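Long-range contacts in RabGDI protein (Plasmodium falciparum 3D7, PDB 3P1W), which probably acts as a Rab GDP-dissociation inhibitor, binding Rab GTPases in their GDP-bound form and shuttling them between membranes and cytosol: residues A[306-311]-A[425-430]; A[332-337]-A[404-409]; A[165-170]-A[199-204]; A[115-120]-A[249-254]. One frame throughout, in Å; residues are numbered along the deposited sequence.

In the fold
From the N terminus, the first contact to open is contact 4, whose segment 115-120 waits until 249-254 to find its partner. Contact 3 lies nested within that loop, closing a shorter one from 165-170 to 199-204 in a helical region. Only after contact 4 has closed does contact 1 open at 306-311; its loop ends at 425-430 and encloses contact 2, which joins 332-337 to 404-409. The two nested pairs therefore follow in series and do not cross. Contact 1 belongs to the mixed sheet that contains strand 20-26, to which 305-308 runs parallel, whereas contacts 2 and 4 reach another mixed sheet, their centres about 21 Å apart. No two contacts touch.

Contact 1 (A[306-311]-A[425-430]); sequences VICDPS and DNIFVT
Cys308 SG packs against both Ile427 and Val429 on one face of a parallel strand pair. Its chi1 of 64° places SG between the backbone N and the carbonyl carbon, from where Cys308 SG lies 4.1 Å from Ile427 CG2 and equally far from Val429 CG2. Val306 joins the same face, its CG1 4.2 Å from Ile427 CG2. Ile307 and Phe428 occupy the other face, where Leu453 of helix 440-454 touches both, and Leu35 and Leu39 of helix 30-41 pack on Ile307. The Phe428 ring stands with an edge to the neighbouring strand: Val306 O lies in the ring plane, 3.7 Å from Phe428 CD2. Beyond the strands, Pro310 crosses Val429 obliquely, and Pro310 CD sits 3.2 Å from Thr430 O, a buried carbonyl with no hydrogen-bonding partner in the model. Thr430 OG1 faces Asp309 CA but is hydrogen-bonded to Glu32 OE2 of helix 30-41. Four backbone bonds fix the register, among them Phe428 N to Val306 O (2.8 Å) and Cys308 N to Phe428 O (3.0 Å), while the strand axes diverge by 21°. Ile307 also bonds through its backbone to strand 20-26, so strand 305-308 is flanked by parallel neighbours. Parallel strands covered by helices in this way are typical of the Rossmann-like, FAD-enzyme-related fold of the GDI family.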
# COMPACT_ATOMS: atom_id res chain seq x y z
N VAL A 306 7.27 19.27 -13.11
CA VAL A 306 6.48 18.15 -13.55
C VAL A 306 6.51 17.06 -12.46
O VAL A 306 7.54 16.86 -11.82
CB VAL A 306 7.02 17.57 -14.88
CG1 VAL A 306 6.41 16.20 -15.21
CG2 VAL A 306 6.79 18.52 -16.04
N ILE A 307 5.39 16.39 -12.26
CA ILE A 307 5.35 15.14 -11.45
C ILE A 307 4.84 14.08 -12.37
O ILE A 307 3.84 14.29 -13.05
CB ILE A 307 4.42 15.27 -10.23
CG1 ILE A 307 4.91 16.35 -9.27
CG2 ILE A 307 4.32 13.92 -9.47
CD1 ILE A 307 3.79 16.85 -8.32
N CYS A 308 5.52 12.93 -12.43
CA CYS A 308 5.04 11.89 -13.29
C CYS A 308 5.45 10.53 -12.80
O CYS A 308 6.34 10.41 -11.97
CB CYS A 308 5.56 12.10 -14.71
SG CYS A 308 7.35 12.00 -14.92
N ASP A 309 4.80 9.51 -13.32
CA ASP A 309 5.23 8.13 -13.04
C ASP A 309 6.35 7.71 -14.00
O ASP A 309 6.62 8.41 -14.99
CB ASP A 309 4.03 7.20 -13.01
CG ASP A 309 3.45 6.90 -14.36
OD1 ASP A 309 4.07 6.16 -15.14
OD2 ASP A 309 2.32 7.34 -14.59
N PRO A 310 7.03 6.59 -13.73
CA PRO A 310 8.18 6.21 -14.52
C PRO A 310 7.91 6.01 -16.02
O PRO A 310 8.82 6.20 -16.84
CB PRO A 310 8.66 4.90 -13.83
CG PRO A 310 8.24 5.05 -12.45
CD PRO A 310 6.86 5.70 -12.56
N SER A 311 6.68 5.70 -16.39
CA SER A 311 6.36 5.46 -17.79
C SER A 311 6.52 6.69 -18.66
O SER A 311 6.62 6.55 -19.89
CB SER A 311 4.95 4.88 -17.99
OG SER A 311 3.94 5.82 -17.76
N ASP A 425 16.42 19.25 -12.74
CA ASP A 425 15.56 19.54 -13.89
C ASP A 425 14.09 19.78 -13.52
O ASP A 425 13.29 20.09 -14.41
CB ASP A 425 15.68 18.41 -14.92
CG ASP A 425 15.09 17.09 -14.43
OD1 ASP A 425 14.49 17.01 -13.32
OD2 ASP A 425 15.23 16.11 -15.19
N ASN A 426 13.73 19.61 -12.24
CA ASN A 426 12.34 19.81 -11.78
C ASN A 426 11.31 18.82 -12.34
O ASN A 426 10.10 19.11 -12.38
CB ASN A 426 11.88 21.26 -12.01
CG ASN A 426 12.53 22.23 -11.06
OD1 ASN A 426 12.63 21.94 -9.87
ND2 ASN A 426 12.97 23.39 -11.56
N ILE A 427 11.79 17.63 -12.71
CA ILE A 427 10.92 16.53 -13.10
C ILE A 427 10.99 15.51 -11.97
O ILE A 427 12.03 14.84 -11.80
CB ILE A 427 11.32 15.90 -14.44
CG1 ILE A 427 11.28 16.94 -15.57
CG2 ILE A 427 10.37 14.73 -14.79
CD1 ILE A 427 11.88 16.45 -16.85
N PHE A 428 9.92 15.45 -11.18
CA PHE A 428 9.86 14.60 -9.98
C PHE A 428 9.12 13.35 -10.36
O PHE A 428 7.97 13.45 -10.78
CB PHE A 428 9.10 15.32 -8.85
CG PHE A 428 9.80 16.53 -8.33
CD1 PHE A 428 10.53 16.47 -7.16
CD2 PHE A 428 9.78 17.73 -9.04
CE1 PHE A 428 11.20 17.59 -6.68
CE2 PHE A 428 10.46 18.87 -8.58
CZ PHE A 428 11.17 18.79 -7.39
N VAL A 429 9.79 12.21 -10.22
CA VAL A 429 9.25 10.93 -10.67
C VAL A 429 8.83 10.08 -9.47
O VAL A 429 9.61 9.88 -8.55
CB VAL A 429 10.26 10.15 -11.55
CG1 VAL A 429 9.63 8.89 -12.09
CG2 VAL A 429 10.72 11.03 -12.77
N THR A 430 7.59 9.62 -9.48
CA THR A 430 7.10 8.70 -8.43
C THR A 430 7.74 7.32 -8.61
O THR A 430 7.97 6.86 -9.74
CB THR A 430 5.58 8.59 -8.40
OG1 THR A 430 5.08 8.21 -9.68
CG2 THR A 430 4.93 9.91 -7.95

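Contact 2 (A[332-337]-A[404-409]); sequences ILSNPI and TIEEKF
A classic beta bulge joins these strands: Glu406 and Glu407 both face Ile332 across an antiparallel pairing. Ile332 supplies both bonds, its N donating to Glu407 O at 2.9 Å and its O receiving Glu406 N at 2.7 Å, the latter donor nearly in line with the carbonyl. The chain turns a corner at Glu406, whose side chain reaches back over the other strand. Its CG lies anti to the carbonyl carbon, beside the backbone N (chi1 -60°), and the chain runs extended from there. The carboxylate thus arrives beside Ser334, where Ser334 OG donates to Glu406 OE2 at 2.6 Å through the anti lone pair, the one facing away from OE1. Ile332 CG2 lies 3.8 Å from Glu406 OE1. At its other end Ile332 presents CD1 to an edge of the Phe409 ring, near the ring plane and 3.7 Å from CE2. Leu333 CD2 meets Ile405 CG1 at 3.8 Å. Where the strands part, a water donates to Thr404 O at 2.7 Å and accepts a weak bond from Ser334 N, bridging backbones too far apart to bond directly. The Glu406 carboxylate has further partners: Lys377 forms a salt bridge with OE2, and Tyr81 OH bonds to OE1. With several donors gathered round it, these partners probably restrict the carboxylate's rotation, and its ionised form would probably be favoured.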
# COMPACT_ATOMS: atom_id res chain seq x y z
N ILE A 332 -9.73 -15.23 -8.22
CA ILE A 332 -11.15 -15.30 -7.91
C ILE A 332 -11.36 -16.58 -7.13
O ILE A 332 -11.01 -17.67 -7.62
CB ILE A 332 -12.01 -15.31 -9.17
CG1 ILE A 332 -11.93 -13.94 -9.88
CG2 ILE A 332 -13.47 -15.57 -8.83
CD1 ILE A 332 -12.62 -13.90 -11.22
N LEU A 333 -11.94 -16.44 -5.95
CA LEU A 333 -12.30 -17.59 -5.08
C LEU A 333 -13.81 -17.76 -4.95
O LEU A 333 -14.57 -16.79 -5.07
CB LEU A 333 -11.71 -17.39 -3.68
CG LEU A 333 -10.26 -16.95 -3.53
CD1 LEU A 333 -9.84 -16.81 -2.05
CD2 LEU A 333 -9.37 -17.90 -4.25
N SER A 334 -14.23 -19.01 -4.69
CA SER A 334 -15.62 -19.38 -4.45
C SER A 334 -16.05 -19.13 -2.99
O SER A 334 -17.25 -19.12 -2.69
CB SER A 334 -15.82 -20.90 -4.70
OG SER A 334 -15.13 -21.36 -5.86
N ASN A 335 -15.08 -18.99 -2.10
CA ASN A 335 -15.32 -18.91 -0.66
C ASN A 335 -14.24 -18.08 0.02
O ASN A 335 -13.19 -17.84 -0.60
CB ASN A 335 -15.31 -20.31 -0.06
CG ASN A 335 -16.57 -21.09 -0.38
OD1 ASN A 335 -17.69 -20.69 0.02
ND2 ASN A 335 -16.41 -22.18 -1.13
N PRO A 336 -14.47 -17.65 1.28
CA PRO A 336 -13.39 -16.97 1.99
C PRO A 336 -12.12 -17.82 2.09
O PRO A 336 -12.16 -19.05 1.98
CB PRO A 336 -13.98 -16.74 3.40
CG PRO A 336 -15.48 -16.79 3.20
CD PRO A 336 -15.68 -17.83 2.13
N ILE A 337 -10.99 -17.16 2.33
CA ILE A 337 -9.73 -17.84 2.56
C ILE A 337 -9.86 -18.77 3.79
O ILE A 337 -10.23 -18.30 4.87
CB ILE A 337 -8.57 -16.85 2.80
CG1 ILE A 337 -8.28 -16.04 1.51
CG2 ILE A 337 -7.31 -17.57 3.22
CD1 ILE A 337 -7.25 -14.92 1.71
N THR A 404 -9.83 -23.34 -3.06
CA THR A 404 -10.05 -23.52 -4.48
C THR A 404 -10.02 -22.20 -5.21
O THR A 404 -10.79 -21.29 -4.89
CB THR A 404 -11.39 -24.21 -4.73
OG1 THR A 404 -11.34 -25.50 -4.11
CG2 THR A 404 -11.63 -24.37 -6.23
N ILE A 405 -9.12 -22.07 -6.18
CA ILE A 405 -9.00 -20.86 -6.97
C ILE A 405 -9.70 -21.06 -8.30
O ILE A 405 -9.36 -21.97 -9.05
CB ILE A 405 -7.52 -20.47 -7.21
CG1 ILE A 405 -6.81 -20.22 -5.87
CG2 ILE A 405 -7.42 -19.26 -8.18
CD1 ILE A 405 -5.26 -20.28 -5.93
N GLU A 406 -10.66 -20.19 -8.62
CA GLU A 406 -11.39 -20.33 -9.91
C GLU A 406 -10.59 -19.83 -11.09
O GLU A 406 -10.57 -20.46 -12.16
CB GLU A 406 -12.74 -19.61 -9.87
CG GLU A 406 -13.65 -20.13 -8.79
CD GLU A 406 -15.05 -19.55 -8.83
OE1 GLU A 406 -15.36 -18.70 -9.69
OE2 GLU A 406 -15.85 -19.94 -7.96
N GLU A 407 -9.99 -18.66 -10.91
CA GLU A 407 -9.20 -18.01 -11.96
C GLU A 407 -8.05 -17.22 -11.36
O GLU A 407 -8.17 -16.69 -10.24
CB GLU A 407 -10.05 -17.03 -12.76
CG GLU A 407 -11.27 -17.61 -13.49
CD GLU A 407 -10.93 -18.59 -14.59
OE1 GLU A 407 -9.78 -18.58 -15.09
OE2 GLU A 407 -11.85 -19.34 -15.00
N LYS A 408 -6.96 -17.12 -12.11
CA LYS A 408 -5.77 -16.35 -11.74
C LYS A 408 -5.47 -15.31 -12.83
O LYS A 408 -5.52 -15.61 -14.03
CB LYS A 408 -4.55 -17.25 -11.63
CG LYS A 408 -4.52 -18.13 -10.41
CD LYS A 408 -3.37 -19.14 -10.51
CE LYS A 408 -3.53 -20.26 -9.47
NZ LYS A 408 -2.42 -21.28 -9.62
N PHE A 409 -5.16 -14.12 -12.40
CA PHE A 409 -4.76 -13.04 -13.29
C PHE A 409 -3.39 -12.50 -12.79
O PHE A 409 -3.33 -11.83 -11.77
CB PHE A 409 -5.81 -11.94 -13.25
CG PHE A 409 -7.21 -12.41 -13.50
CD1 PHE A 409 -7.78 -12.29 -14.75
CD2 PHE A 409 -7.96 -13.02 -12.48
CE1 PHE A 409 -9.09 -12.70 -15.00
CE2 PHE A 409 -9.26 -13.46 -12.72
CZ PHE A 409 -9.83 -13.30 -14.00
O HOH W 1 -12.60 -21.07 -2.96

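Contact 3 (A[165-170]-A[199-204]); sequences KNFYQY and FNLCQL
Phe199 lays its ring against helix 158-173, with Phe167 over one face and Tyr170 at its edge. From CB, a chi1 of -71° sets CG beside the backbone N and directs the ring toward the helix, where its successive atoms meet different neighbours. On one side of the ring, Phe199 CD1 comes within 3.6 Å of Phe167 CD1. Across from it, Phe199 CD2 rests 3.9 Å from Phe167 CA, which lies over the ring face in a CH-pi contact. One bond further out, Phe199 CE2 approaches Asn166 O, while Phe199 CE1 stands 3.7 Å from Tyr170 CD2. The tip, Phe199 CZ, pushes closest, meeting Tyr170 CG at 3.4 Å. The relation to Phe167 is a T-shaped stack: the edge of Phe167 points at the face of Phe199, with centroids 5.4 Å apart and planes at 74°. Tyr170 is inclined at 51° to Phe199, an oblique meeting that fits neither a stack nor a T shape. Phe167 is engaged a second time, since Leu201 CD1 sits over one of its faces, 4.2 Å from the ring centroid. The contact is thus an aromatic cluster continued by a leucine, with dispersion and CH-pi forces as its substance. Tyr170 OH is hydrogen-bonded instead to Trp182 O. In the fold, Phe199 and Leu201 flank a Schellman motif at Asn200 that ends helix 192-198, and Cys202 occupies the N-cap position of helix 203-213. The linker is thereby packed on helix 158-173, with Phe167 and Leu201 also touching Leu209 of helix 203-213, so that three helices meet here.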
# COMPACT_ATOMS: atom_id res chain seq x y z
N LYS A 165 1.59 -9.83 26.71
CA LYS A 165 0.57 -9.01 27.39
C LYS A 165 1.26 -7.85 28.10
O LYS A 165 0.81 -6.71 27.98
CB LYS A 165 -0.28 -9.82 28.39
CG LYS A 165 -1.26 -8.95 29.24
CD LYS A 165 -1.84 -9.66 30.50
CE LYS A 165 -0.78 -10.16 31.51
NZ LYS A 165 -0.78 -9.48 32.87
N ASN A 166 2.35 -8.14 28.80
CA ASN A 166 3.09 -7.11 29.54
C ASN A 166 3.67 -6.08 28.58
O ASN A 166 3.66 -4.87 28.85
CB ASN A 166 4.21 -7.75 30.39
CG ASN A 166 3.68 -8.58 31.56
OD1 ASN A 166 2.64 -8.26 32.16
ND2 ASN A 166 4.40 -9.65 31.90
N PHE A 167 4.16 -6.55 27.44
CA PHE A 167 4.70 -5.66 26.42
C PHE A 167 3.62 -4.72 25.90
O PHE A 167 3.82 -3.51 25.84
CB PHE A 167 5.32 -6.46 25.28
CG PHE A 167 5.86 -5.61 24.18
CD1 PHE A 167 6.93 -4.77 24.40
CD2 PHE A 167 5.29 -5.65 22.92
CE1 PHE A 167 7.44 -3.97 23.38
CE2 PHE A 167 5.80 -4.86 21.89
CZ PHE A 167 6.87 -4.02 22.14
N TYR A 168 2.47 -5.26 25.52
CA TYR A 168 1.38 -4.42 25.04
C TYR A 168 0.88 -3.43 26.09
O TYR A 168 0.56 -2.30 25.78
CB TYR A 168 0.23 -5.27 24.50
CG TYR A 168 0.41 -5.76 23.07
CD1 TYR A 168 1.47 -5.33 22.26
CD2 TYR A 168 -0.52 -6.60 22.50
CE1 TYR A 168 1.60 -5.78 20.94
CE2 TYR A 168 -0.40 -7.04 21.20
CZ TYR A 168 0.65 -6.64 20.41
OH TYR A 168 0.73 -7.10 19.10
N GLN A 169 0.80 -3.87 27.34
CA GLN A 169 0.45 -2.96 28.43
C GLN A 169 1.43 -1.79 28.50
O GLN A 169 1.02 -0.63 28.54
CB GLN A 169 0.36 -3.70 29.77
CG GLN A 169 -0.88 -4.56 29.89
CD GLN A 169 -0.94 -5.33 31.19
OE1 GLN A 169 -0.12 -5.12 32.08
NE2 GLN A 169 -1.90 -6.23 31.32
N TYR A 170 2.73 -2.10 28.48
CA TYR A 170 3.78 -1.08 28.46
C TYR A 170 3.61 -0.09 27.32
O TYR A 170 3.61 1.13 27.54
CB TYR A 170 5.16 -1.74 28.38
CG TYR A 170 6.33 -0.76 28.33
CD1 TYR A 170 6.72 -0.05 29.47
CD2 TYR A 170 7.08 -0.60 27.17
CE1 TYR A 170 7.81 0.84 29.43
CE2 TYR A 170 8.16 0.27 27.12
CZ TYR A 170 8.53 0.98 28.26
OH TYR A 170 9.61 1.84 28.18
N PHE A 199 11.65 -7.33 27.84
CA PHE A 199 10.42 -8.10 28.07
C PHE A 199 10.61 -9.60 27.82
O PHE A 199 9.66 -10.37 27.96
CB PHE A 199 9.27 -7.55 27.23
CG PHE A 199 8.77 -6.22 27.71
CD1 PHE A 199 9.27 -5.05 27.18
CD2 PHE A 199 7.83 -6.16 28.72
CE1 PHE A 199 8.82 -3.81 27.63
CE2 PHE A 199 7.38 -4.93 29.19
CZ PHE A 199 7.88 -3.75 28.65
N ASN A 200 11.83 -10.00 27.47
CA ASN A 200 12.17 -11.40 27.22
C ASN A 200 11.27 -12.04 26.14
O ASN A 200 10.85 -13.20 26.27
CB ASN A 200 12.13 -12.21 28.52
CG ASN A 200 13.28 -13.21 28.62
OD1 ASN A 200 13.64 -13.87 27.64
ND2 ASN A 200 13.85 -13.33 29.81
N LEU A 201 10.97 -11.28 25.09
CA LEU A 201 10.17 -11.81 23.96
C LEU A 201 11.04 -12.70 23.06
O LEU A 201 12.19 -12.37 22.80
CB LEU A 201 9.56 -10.66 23.16
CG LEU A 201 8.61 -9.71 23.90
CD1 LEU A 201 7.96 -8.73 22.94
CD2 LEU A 201 7.53 -10.45 24.69
N CYS A 202 10.48 -13.83 22.59
CA CYS A 202 11.20 -14.75 21.68
C CYS A 202 11.15 -14.31 20.19
O CYS A 202 10.41 -13.39 19.83
CB CYS A 202 10.64 -16.16 21.81
SG CYS A 202 9.10 -16.42 20.94
N GLN A 203 11.92 -15.01 19.36
CA GLN A 203 12.15 -14.60 17.99
C GLN A 203 10.86 -14.54 17.17
O GLN A 203 10.62 -13.57 16.47
CB GLN A 203 13.19 -15.50 17.31
CG GLN A 203 13.55 -15.09 15.87
CD GLN A 203 13.82 -13.59 15.72
OE1 GLN A 203 14.48 -12.98 16.57
NE2 GLN A 203 13.29 -12.98 14.65
N LEU A 204 10.03 -15.58 17.26
CA LEU A 204 8.75 -15.61 16.56
C LEU A 204 7.85 -14.45 16.98
O LEU A 204 7.13 -13.87 16.15
CB LEU A 204 8.06 -16.97 16.76
CG LEU A 204 8.70 -18.13 15.99
CD1 LEU A 204 8.17 -19.50 16.51
CD2 LEU A 204 8.51 -17.98 14.48

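Contact 4 (A[115-120]-A[249-254]); sequences LEWLVV and IYPLYG
Trp117 packs between Ile249 on one side and Pro251 on the other. Ile249 CD1 lies off toward the rim of the indole, 3.4 Å from Trp117 CE3, on the side away from Pro251 CB; a chi1 of 57°, with CG1 held between the backbone N and the carbonyl carbon, brings that methyl to the benzo rim. Against the opposite face lie Leu115 CB and Pro251 CB, offset toward the rim, with Pro251 CG 3.6 Å from Trp117 CZ3. On the face of Leu118, away from Trp117, Leu252 from just past the strand lies alongside, the Leu118 and Leu252 CD1 atoms 3.8 Å apart, and Leu252 CD2 extends alongside the Glu116 carboxylate.

Backbone bonds form the second group. Leu252 N donates to Glu116 O at 2.8 Å, and Leu118 exchanges two bonds with Tyr250: Leu118 N to Tyr250 O at 3.0 Å and Tyr250 N to Leu118 O at 3.1 Å. A water carries the pairing one step further, accepting from Glu116 N and donating to Leu252 O.

Tyr250 OH looks beyond both segments, to Asp90, while its ring meets Phe95 and His370 edge-to-face. Strand axes at 143° show an antiparallel pair with a marked twist. Its second member then leaves the sheet in a type II beta turn from Pro251 to Gly254, closed by the bond from Gly254 N to Pro251 O. The whole is an antiparallel pairing inside a mixed sheet, where strand 248-251 lies between 96-97 and 117-129.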
# COMPACT_ATOMS: atom_id res chain seq x y z
N LEU A 115 -15.75 9.37 -0.68
CA LEU A 115 -15.62 7.94 -0.51
C LEU A 115 -16.34 7.46 0.73
O LEU A 115 -16.51 8.21 1.70
CB LEU A 115 -14.13 7.57 -0.39
CG LEU A 115 -13.24 7.99 -1.56
CD1 LEU A 115 -12.03 8.75 -1.05
CD2 LEU A 115 -12.84 6.80 -2.41
N GLU A 116 -16.76 6.20 0.69
CA GLU A 116 -17.35 5.52 1.83
C GLU A 116 -16.29 4.50 2.26
O GLU A 116 -15.79 3.77 1.42
CB GLU A 116 -18.62 4.82 1.38
CG GLU A 116 -19.63 4.54 2.48
CD GLU A 116 -21.03 4.29 1.93
OE1 GLU A 116 -21.83 3.64 2.65
OE2 GLU A 116 -21.33 4.72 0.80
N TRP A 117 -15.94 4.50 3.54
CA TRP A 117 -14.87 3.67 4.08
C TRP A 117 -15.44 2.51 4.85
O TRP A 117 -16.36 2.69 5.67
CB TRP A 117 -13.98 4.50 5.00
CG TRP A 117 -13.30 5.57 4.25
CD1 TRP A 117 -13.70 6.88 4.12
CD2 TRP A 117 -12.12 5.43 3.46
NE1 TRP A 117 -12.82 7.56 3.31
CE2 TRP A 117 -11.84 6.70 2.90
CE3 TRP A 117 -11.26 4.36 3.19
CZ2 TRP A 117 -10.74 6.92 2.08
CZ3 TRP A 117 -10.16 4.59 2.39
CH2 TRP A 117 -9.91 5.85 1.83
N LEU A 118 -14.91 1.31 4.61
CA LEU A 118 -15.31 0.15 5.36
C LEU A 118 -14.08 -0.55 5.92
O LEU A 118 -13.05 -0.65 5.23
CB LEU A 118 -16.12 -0.79 4.47
CG LEU A 118 -17.44 -0.18 3.99
CD1 LEU A 118 -17.96 -0.87 2.74
CD2 LEU A 118 -18.46 -0.24 5.14
N VAL A 119 -14.19 -1.01 7.16
CA VAL A 119 -13.06 -1.66 7.84
C VAL A 119 -12.75 -2.99 7.18
O VAL A 119 -13.65 -3.71 6.73
CB VAL A 119 -13.33 -1.84 9.37
CG1 VAL A 119 -14.42 -2.89 9.62
CG2 VAL A 119 -12.07 -2.21 10.12
N VAL A 120 -11.47 -3.30 7.12
CA VAL A 120 -11.02 -4.60 6.73
C VAL A 120 -11.23 -5.52 7.91
O VAL A 120 -10.85 -5.21 9.02
CB VAL A 120 -9.53 -4.56 6.32
CG1 VAL A 120 -8.97 -5.96 6.09
CG2 VAL A 120 -9.40 -3.72 5.02
N ILE A 249 -8.59 0.24 6.69
CA ILE A 249 -9.79 0.53 5.91
C ILE A 249 -9.52 0.49 4.43
O ILE A 249 -8.36 0.55 3.98
CB ILE A 249 -10.42 1.90 6.28
CG1 ILE A 249 -9.42 3.05 6.09
CG2 ILE A 249 -10.95 1.84 7.71
CD1 ILE A 249 -10.03 4.46 6.40
N TYR A 250 -10.61 0.41 3.67
CA TYR A 250 -10.57 0.34 2.22
C TYR A 250 -11.91 0.90 1.73
O TYR A 250 -12.94 0.70 2.39
CB TYR A 250 -10.41 -1.12 1.81
CG TYR A 250 -10.19 -1.46 0.35
CD1 TYR A 250 -9.00 -1.16 -0.31
CD2 TYR A 250 -11.14 -2.21 -0.34
CE1 TYR A 250 -8.82 -1.55 -1.62
CE2 TYR A 250 -10.95 -2.60 -1.64
CZ TYR A 250 -9.81 -2.27 -2.28
OH TYR A 250 -9.67 -2.70 -3.59
N PRO A 251 -11.89 1.66 0.64
CA PRO A 251 -13.13 2.29 0.22
C PRO A 251 -14.10 1.34 -0.42
O PRO A 251 -13.69 0.40 -1.08
CB PRO A 251 -12.69 3.32 -0.83
CG PRO A 251 -11.23 3.33 -0.84
CD PRO A 251 -10.74 2.08 -0.17
N LEU A 252 -15.39 1.61 -0.24
CA LEU A 252 -16.41 0.92 -0.99
C LEU A 252 -16.11 1.12 -2.48
O LEU A 252 -15.88 2.24 -2.95
CB LEU A 252 -17.80 1.46 -0.61
CG LEU A 252 -19.03 0.80 -1.22
CD1 LEU A 252 -19.08 -0.66 -0.84
CD2 LEU A 252 -20.30 1.52 -0.77
N TYR A 253 -16.11 0.01 -3.23
CA TYR A 253 -15.82 0.00 -4.67
C TYR A 253 -14.32 0.10 -4.97
O TYR A 253 -13.92 0.12 -6.14
CB TYR A 253 -16.57 1.11 -5.44
CG TYR A 253 -18.03 1.18 -5.12
CD1 TYR A 253 -18.84 0.06 -5.25
CD2 TYR A 253 -18.61 2.37 -4.68
CE1 TYR A 253 -20.19 0.12 -4.94
CE2 TYR A 253 -19.96 2.44 -4.37
CZ TYR A 253 -20.74 1.32 -4.51
OH TYR A 253 -22.08 1.37 -4.21
N GLY A 254 -13.50 0.15 -3.93
CA GLY A 254 -12.06 0.10 -4.08
C GLY A 254 -11.37 1.42 -4.32
O GLY A 254 -12.00 2.50 -4.28
O HOH W 2 -16.53 4.88 -1.91